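Local structure of geranyltranstransferase (Campylobacter jejuni, 3NPK) at residues L5-I10 with H41-Q45; V50-K55 with G186-L192. The protein probably catalyses the condensation of geranyl diphosphate with isopentenyl diphosphate to farnesyl diphosphate, releasing pyrophosphate. One frame throughout, in Å; residues are numbered along the deposited sequence.

Contact 1: residues L5-I10 with H41-Q45; sequences LKELFI and HFRAQ. With PPV (pyrophosphate), chain C.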
loop_
_atom_site.group_PDB
_atom_site.type_symbol
_atom_site.label_atom_id
_atom_site.label_comp_id
_atom_site.label_asym_id
_atom_site.label_seq_id
_atom_site.Cartn_x
_atom_site.Cartn_y
_atom_site.Cartn_z
ATOM N N LEU A 5 12.031 -20.549 -14.503
ATOM C CA LEU A 5 11.254 -19.448 -13.941
ATOM C C LEU A 5 11.871 -18.888 -12.672
ATOM O O LEU A 5 11.757 -17.702 -12.408
ATOM C CB LEU A 5 9.812 -19.894 -13.653
ATOM C CG LEU A 5 9.015 -20.338 -14.884
ATOM C CD1 LEU A 5 7.559 -20.737 -14.546
ATOM C CD2 LEU A 5 9.052 -19.268 -15.950
ATOM N N LYS A 6 12.510 -19.745 -11.883
ATOM C CA LYS A 6 13.150 -19.292 -10.654
ATOM C C LYS A 6 14.231 -18.261 -10.973
ATOM O O LYS A 6 14.266 -17.165 -10.387
ATOM C CB LYS A 6 13.770 -20.478 -9.916
ATOM C CG LYS A 6 14.620 -20.100 -8.731
ATOM C CD LYS A 6 15.250 -21.347 -8.114
ATOM C CE LYS A 6 15.713 -21.085 -6.693
ATOM N NZ LYS A 6 16.731 -20.019 -6.634
ATOM N N GLU A 7 15.115 -18.617 -11.905
ATOM C CA GLU A 7 16.220 -17.735 -12.258
ATOM C C GLU A 7 15.732 -16.507 -13.025
ATOM O O GLU A 7 16.227 -15.397 -12.820
ATOM C CB GLU A 7 17.291 -18.493 -13.045
ATOM C CG GLU A 7 18.008 -19.534 -12.197
ATOM C CD GLU A 7 18.473 -18.978 -10.847
ATOM O OE1 GLU A 7 19.087 -17.882 -10.816
ATOM O OE2 GLU A 7 18.223 -19.638 -9.813
ATOM N N LEU A 8 14.736 -16.707 -13.888
ATOM C CA LEU A 8 14.149 -15.603 -14.626
ATOM C C LEU A 8 13.630 -14.547 -13.662
ATOM O O LEU A 8 13.896 -13.354 -13.826
ATOM C CB LEU A 8 13.015 -16.101 -15.515
ATOM C CG LEU A 8 12.339 -15.056 -16.400
ATOM C CD1 LEU A 8 13.255 -14.640 -17.536
ATOM C CD2 LEU A 8 11.029 -15.601 -16.953
ATOM N N PHE A 9 12.873 -14.976 -12.654
ATOM C CA PHE A 9 12.354 -14.018 -11.676
ATOM C C PHE A 9 13.447 -13.344 -10.808
ATOM O O PHE A 9 13.411 -12.129 -10.572
ATOM C CB PHE A 9 11.293 -14.622 -10.759
ATOM C CG PHE A 9 10.736 -13.612 -9.821
ATOM C CD1 PHE A 9 9.948 -12.574 -10.318
ATOM C CD2 PHE A 9 11.094 -13.603 -8.475
ATOM C CE1 PHE A 9 9.472 -11.572 -9.486
ATOM C CE2 PHE A 9 10.615 -12.607 -7.628
ATOM C CZ PHE A 9 9.795 -11.592 -8.132
ATOM N N ILE A 10 14.419 -14.118 -10.339
ATOM C CA ILE A 10 15.509 -13.514 -9.580
ATOM C C ILE A 10 16.227 -12.430 -10.394
ATOM O O ILE A 10 16.525 -11.352 -9.885
ATOM C CB ILE A 10 16.515 -14.569 -9.119
ATOM C CG1 ILE A 10 15.862 -15.450 -8.047
ATOM C CG2 ILE A 10 17.779 -13.893 -8.558
ATOM C CD1 ILE A 10 16.639 -16.699 -7.722
ATOM N N HIS A 41 10.432 -17.083 -3.167
ATOM C CA HIS A 41 9.578 -16.541 -4.240
ATOM C C HIS A 41 8.455 -17.471 -4.631
ATOM O O HIS A 41 8.072 -17.521 -5.800
ATOM C CB HIS A 41 10.368 -16.197 -5.500
ATOM C CG HIS A 41 11.518 -15.283 -5.260
ATOM N ND1 HIS A 41 11.499 -14.264 -4.328
ATOM C CD2 HIS A 41 12.733 -15.233 -5.849
ATOM C CE1 HIS A 41 12.662 -13.633 -4.349
ATOM N NE2 HIS A 41 13.426 -14.201 -5.263
ATOM N N PHE A 42 7.930 -18.201 -3.658
ATOM C CA PHE A 42 6.845 -19.154 -3.894
ATOM C C PHE A 42 5.649 -18.463 -4.561
ATOM O O PHE A 42 5.077 -18.982 -5.526
ATOM C CB PHE A 42 6.458 -19.795 -2.545
ATOM C CG PHE A 42 5.263 -20.709 -2.596
ATOM C CD1 PHE A 42 5.317 -21.927 -3.271
ATOM C CD2 PHE A 42 4.097 -20.377 -1.921
ATOM C CE1 PHE A 42 4.209 -22.781 -3.285
ATOM C CE2 PHE A 42 2.998 -21.220 -1.936
ATOM C CZ PHE A 42 3.051 -22.416 -2.614
ATOM N N ARG A 43 5.271 -17.289 -4.065
ATOM C CA ARG A 43 4.105 -16.615 -4.626
ATOM C C ARG A 43 4.354 -16.171 -6.072
ATOM O O ARG A 43 3.520 -16.414 -6.963
ATOM C CB ARG A 43 3.690 -15.451 -3.730
ATOM C CG ARG A 43 3.221 -15.951 -2.367
ATOM C CD ARG A 43 3.314 -14.913 -1.260
ATOM N NE ARG A 43 2.983 -15.501 0.043
ATOM C CZ ARG A 43 3.814 -16.241 0.778
ATOM N NH1 ARG A 43 5.052 -16.480 0.360
ATOM N NH2 ARG A 43 3.413 -16.742 1.951
ATOM N N ALA A 44 5.484 -15.514 -6.311
ATOM C CA ALA A 44 5.887 -15.192 -7.683
ATOM C C ALA A 44 5.847 -16.428 -8.580
ATOM O O ALA A 44 5.332 -16.379 -9.702
ATOM C CB ALA A 44 7.296 -14.587 -7.697
ATOM N N GLN A 45 6.398 -17.537 -8.097
ATOM C CA GLN A 45 6.483 -18.747 -8.919
ATOM C C GLN A 45 5.127 -19.387 -9.213
ATOM O O GLN A 45 4.917 -19.933 -10.312
ATOM C CB GLN A 45 7.460 -19.762 -8.325
ATOM C CG GLN A 45 8.915 -19.246 -8.310
ATOM C CD GLN A 45 9.359 -18.786 -9.689
ATOM O OE1 GLN A 45 8.971 -19.372 -10.696
ATOM N NE2 GLN A 45 10.154 -17.727 -9.742
HETATM O O11 PPV C . 7.162 -16.903 4.807
HETATM P P1 PPV C . 7.954 -17.619 3.549
HETATM O O21 PPV C . 8.277 -19.201 3.866
HETATM O O31 PPV C . 7.142 -17.556 2.333
HETATM O OPP PPV C . 9.395 -16.842 3.458
HETATM P P2 PPV C . 10.254 -16.402 2.134
HETATM O O12 PPV C . 11.614 -15.763 2.813
HETATM O O22 PPV C . 9.510 -15.192 1.342
HETATM O O32 PPV C . 10.584 -17.551 1.274
#

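Contact 2: residues V50-K55 with G186-L192; sequences VVQSNK and GCEICEL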
loop_
_atom_site.group_PDB
_atom_site.type_symbol
_atom_site.label_atom_id
_atom_site.label_comp_id
_atom_site.label_asym_id
_atom_site.label_seq_id
_atom_site.Cartn_x
_atom_site.Cartn_y
_atom_site.Cartn_z
ATOM N N VAL A 50 1.338 -20.419 -13.653
ATOM C CA VAL A 50 0.041 -20.315 -14.332
ATOM C C VAL A 50 0.215 -19.672 -15.714
ATOM O O VAL A 50 -0.245 -20.216 -16.724
ATOM C CB VAL A 50 -0.996 -19.522 -13.504
ATOM C CG1 VAL A 50 -2.285 -19.310 -14.323
ATOM C CG2 VAL A 50 -1.303 -20.266 -12.188
ATOM N N VAL A 51 0.891 -18.527 -15.768
ATOM C CA VAL A 51 1.077 -17.836 -17.040
ATOM C C VAL A 51 1.852 -18.698 -18.048
ATOM O O VAL A 51 1.440 -18.852 -19.205
ATOM C CB VAL A 51 1.774 -16.470 -16.851
ATOM C CG1 VAL A 51 1.985 -15.789 -18.207
ATOM C CG2 VAL A 51 0.939 -15.577 -15.933
ATOM N N GLN A 52 2.967 -19.274 -17.612
ATOM C CA GLN A 52 3.766 -20.113 -18.500
ATOM C C GLN A 52 2.938 -21.254 -19.101
ATOM O O GLN A 52 3.074 -21.578 -20.281
ATOM C CB GLN A 52 4.991 -20.665 -17.759
ATOM C CG GLN A 52 5.842 -21.630 -18.596
ATOM C CD GLN A 52 6.428 -21.005 -19.850
ATOM O OE1 GLN A 52 6.415 -19.785 -20.029
ATOM N NE2 GLN A 52 6.946 -21.852 -20.735
ATOM N N SER A 53 2.066 -21.841 -18.290
ATOM C CA SER A 53 1.291 -23.012 -18.701
ATOM C C SER A 53 0.156 -22.663 -19.659
ATOM O O SER A 53 -0.327 -23.519 -20.403
ATOM C CB SER A 53 0.711 -23.724 -17.473
ATOM O OG SER A 53 -0.418 -23.031 -16.962
ATOM N N ASN A 54 -0.279 -21.412 -19.643
ATOM C CA ASN A 54 -1.493 -21.043 -20.360
ATOM C C ASN A 54 -1.265 -20.055 -21.507
ATOM O O ASN A 54 -1.792 -20.227 -22.619
ATOM C CB ASN A 54 -2.510 -20.471 -19.369
ATOM C CG ASN A 54 -3.887 -20.383 -19.953
ATOM O OD1 ASN A 54 -4.287 -19.344 -20.458
ATOM N ND2 ASN A 54 -4.616 -21.495 -19.919
ATOM N N LYS A 55 -0.503 -19.003 -21.221
ATOM C CA LYS A 55 -0.163 -18.000 -22.225
ATOM C C LYS A 55 1.302 -17.633 -22.089
ATOM O O LYS A 55 1.642 -16.561 -21.582
ATOM C CB LYS A 55 -1.034 -16.755 -22.060
ATOM C CG LYS A 55 -2.417 -16.877 -22.664
ATOM C CD LYS A 55 -3.036 -15.503 -22.833
ATOM C CE LYS A 55 -4.479 -15.591 -23.298
ATOM N NZ LYS A 55 -4.989 -14.242 -23.681
ATOM N N GLY A 186 -2.344 -14.985 -11.876
ATOM C CA GLY A 186 -1.855 -15.657 -13.082
ATOM C C GLY A 186 -3.006 -15.888 -14.066
ATOM O O GLY A 186 -2.872 -15.665 -15.279
ATOM N N CYS A 187 -4.152 -16.306 -13.548
ATOM C CA CYS A 187 -5.319 -16.555 -14.393
ATOM C C CYS A 187 -5.797 -15.255 -15.037
ATOM O O CYS A 187 -6.166 -15.226 -16.227
ATOM C CB CYS A 187 -6.453 -17.178 -13.571
ATOM S SG CYS A 187 -6.082 -18.809 -12.903
ATOM N N GLU A 188 -5.800 -14.177 -14.258
ATOM C CA GLU A 188 -6.274 -12.895 -14.769
ATOM C C GLU A 188 -5.375 -12.348 -15.875
ATOM O O GLU A 188 -5.867 -11.800 -16.871
ATOM C CB GLU A 188 -6.462 -11.891 -13.632
ATOM C CG GLU A 188 -7.670 -12.294 -12.746
ATOM C CD GLU A 188 -7.858 -11.458 -11.493
ATOM O OE1 GLU A 188 -6.858 -11.010 -10.880
ATOM O OE2 GLU A 188 -9.040 -11.256 -11.122
ATOM N N ILE A 189 -4.060 -12.496 -15.718
ATOM C CA ILE A 189 -3.139 -12.116 -16.799
ATOM C C ILE A 189 -3.518 -12.815 -18.113
ATOM O O ILE A 189 -3.491 -12.207 -19.204
ATOM C CB ILE A 189 -1.688 -12.455 -16.422
ATOM C CG1 ILE A 189 -1.210 -11.515 -15.320
ATOM C CG2 ILE A 189 -0.756 -12.364 -17.637
ATOM C CD1 ILE A 189 0.021 -12.032 -14.574
ATOM N N CYS A 190 -3.873 -14.092 -18.001
ATOM C CA CYS A 190 -4.212 -14.921 -19.155
ATOM C C CYS A 190 -5.654 -14.770 -19.625
ATOM O O CYS A 190 -6.056 -15.401 -20.617
ATOM C CB CYS A 190 -3.954 -16.384 -18.814
ATOM S SG CYS A 190 -2.229 -16.740 -18.472
ATOM N N GLU A 191 -6.429 -13.962 -18.901
ATOM C CA GLU A 191 -7.848 -13.770 -19.192
ATOM C C GLU A 191 -8.582 -15.116 -19.197
ATOM O O GLU A 191 -9.472 -15.369 -20.023
ATOM C CB GLU A 191 -8.046 -12.969 -20.494
ATOM C CG GLU A 191 -7.641 -11.509 -20.333
ATOM C CD GLU A 191 -7.663 -10.752 -21.648
ATOM O OE1 GLU A 191 -6.676 -10.850 -22.393
ATOM O OE2 GLU A 191 -8.662 -10.052 -21.934
ATOM N N LEU A 192 -8.212 -15.981 -18.249
ATOM C CA LEU A 192 -8.894 -17.259 -18.073
ATOM C C LEU A 192 -10.315 -17.032 -17.566
ATOM O O LEU A 192 -10.579 -16.085 -16.816
ATOM C CB LEU A 192 -8.121 -18.146 -17.092
ATOM C CG LEU A 192 -8.627 -19.579 -16.908
ATOM C CD1 LEU A 192 -8.461 -20.414 -18.182
ATOM C CD2 LEU A 192 -7.906 -20.231 -15.741
HETATM O O HOH W 1 -6.640 -18.054 -20.853
HETATM O O HOH W 2 -4.445 -12.147 -21.819
#

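Contact 1: residues L5-I10 with H41-Q45
The N-terminal helix 5-14 packs its F9 against H41 and A44 at the start of helix 42-54, the end of that helix which points to the pyrophosphate pocket of this mainly helical prenyl synthase. H41 is the N-cap residue. The F9 and H41 rings form a T-shaped pair with their planes at 79°. Their centroids are 4.9 Å apart, and the CD2-CE2 edge of F9 is directed at the imidazole face. With CG anti to the backbone N (chi1 -177°), the phenyl ring reaches across to helix 42-54 and also turns one face to A44, whose CB sits 3.8 Å from the ring centroid, only 8° off the normal, a CH-pi contact. At the edge of the imidazole, near its plane, lies I10, with CG1 3.8 Å from H41 CD2.

The polar link is made by Q45. Its chain bends at chi2, bringing the amide back to the helix 5-14 backbone, where NE2 donates to L5 O at 3.1 Å. This donor stands above the carbonyl plane; F9 N, the usual helical donor, reaches the same oxygen from the other face, so two N-H groups grip L5 O. The Q45 NE2 also approaches F9 CB (3.5 Å), while its OE1 lies 3.1 Å from L5 CB.

R43, in the same helical turn but with a side chain that does not touch residues 5-10, offers the edge of its guanidinium to the ligand, NH1 donating to PPV O31 at 3.1 Å; R92 and the backbone N of K40 also bind the pyrophosphate. In the surrounding bundle, L5 rests on L59 of helix 59-80, R43 meets E70 and H73 of that helix as well as helix 164-189, and Q45 touches L278 of helix 269-282.

Contact 2: residues V50-K55 with G186-L192
Water 2 is gripped by three groups: it donates to E191 OE1 at 2.6 Å and to I189 O, and accepts from K55 NZ. It thus bridges two helix ends of the prenyl synthase bundle, since K55 follows helix 42-54 and E191, at positive phi (56°), closes helix 164-189 with a Schellman motif. K55 and E191 have opposite charges, but NZ and OE1 are 4.0 Å apart, beyond a salt bridge, so the water mediates; OE2 of E191 pairs directly with K127. The K55 chain, extended beyond CG, runs over C190 to get there, and its CE lies 3.1 Å from C190 O. That oxygen accepts from water 1, which also donates to N54 OD1, giving a second solvent bridge in an interface whose segments share no direct hydrogen bond.

One turn back along both helices the packing is apolar. V50 and G186 bring the backbones to 5.2 Å between CA atoms, and a chi1 of 174° turns V50 CG1 onto the G186-C187 peptide. The V51 and I189 side chains cross at about a right angle, with V51 CG2 3.9 Å from I189 CD1, and both also meet A62 of helix 59-80. C190 SG rests against the V51-K55 turn, 3.8 Å from V51 CA and equally 3.8 Å from K55 CB.

Helix 42-54 carries both contacts: contact 1 uses its first turn with the preceding residue H41, contact 2 its last turn and K55. Their centres are about 15 Å apart, and contact 1 is complete in the sequence before contact 2 begins. The segments of contact 1 are separated by 30 residues, those of contact 2 by 130. Because both use helix 42-54, it links the N-terminal helix 5-14 to the distant helix 164-189. The two meet where L5 CD1 packs 4.1 Å from Q52 CB. Contact 1 borders the pyrophosphate pocket, whereas contact 2, its centre about 18 Å from that of the chain, joins helix ends at the far end of helix 42-54.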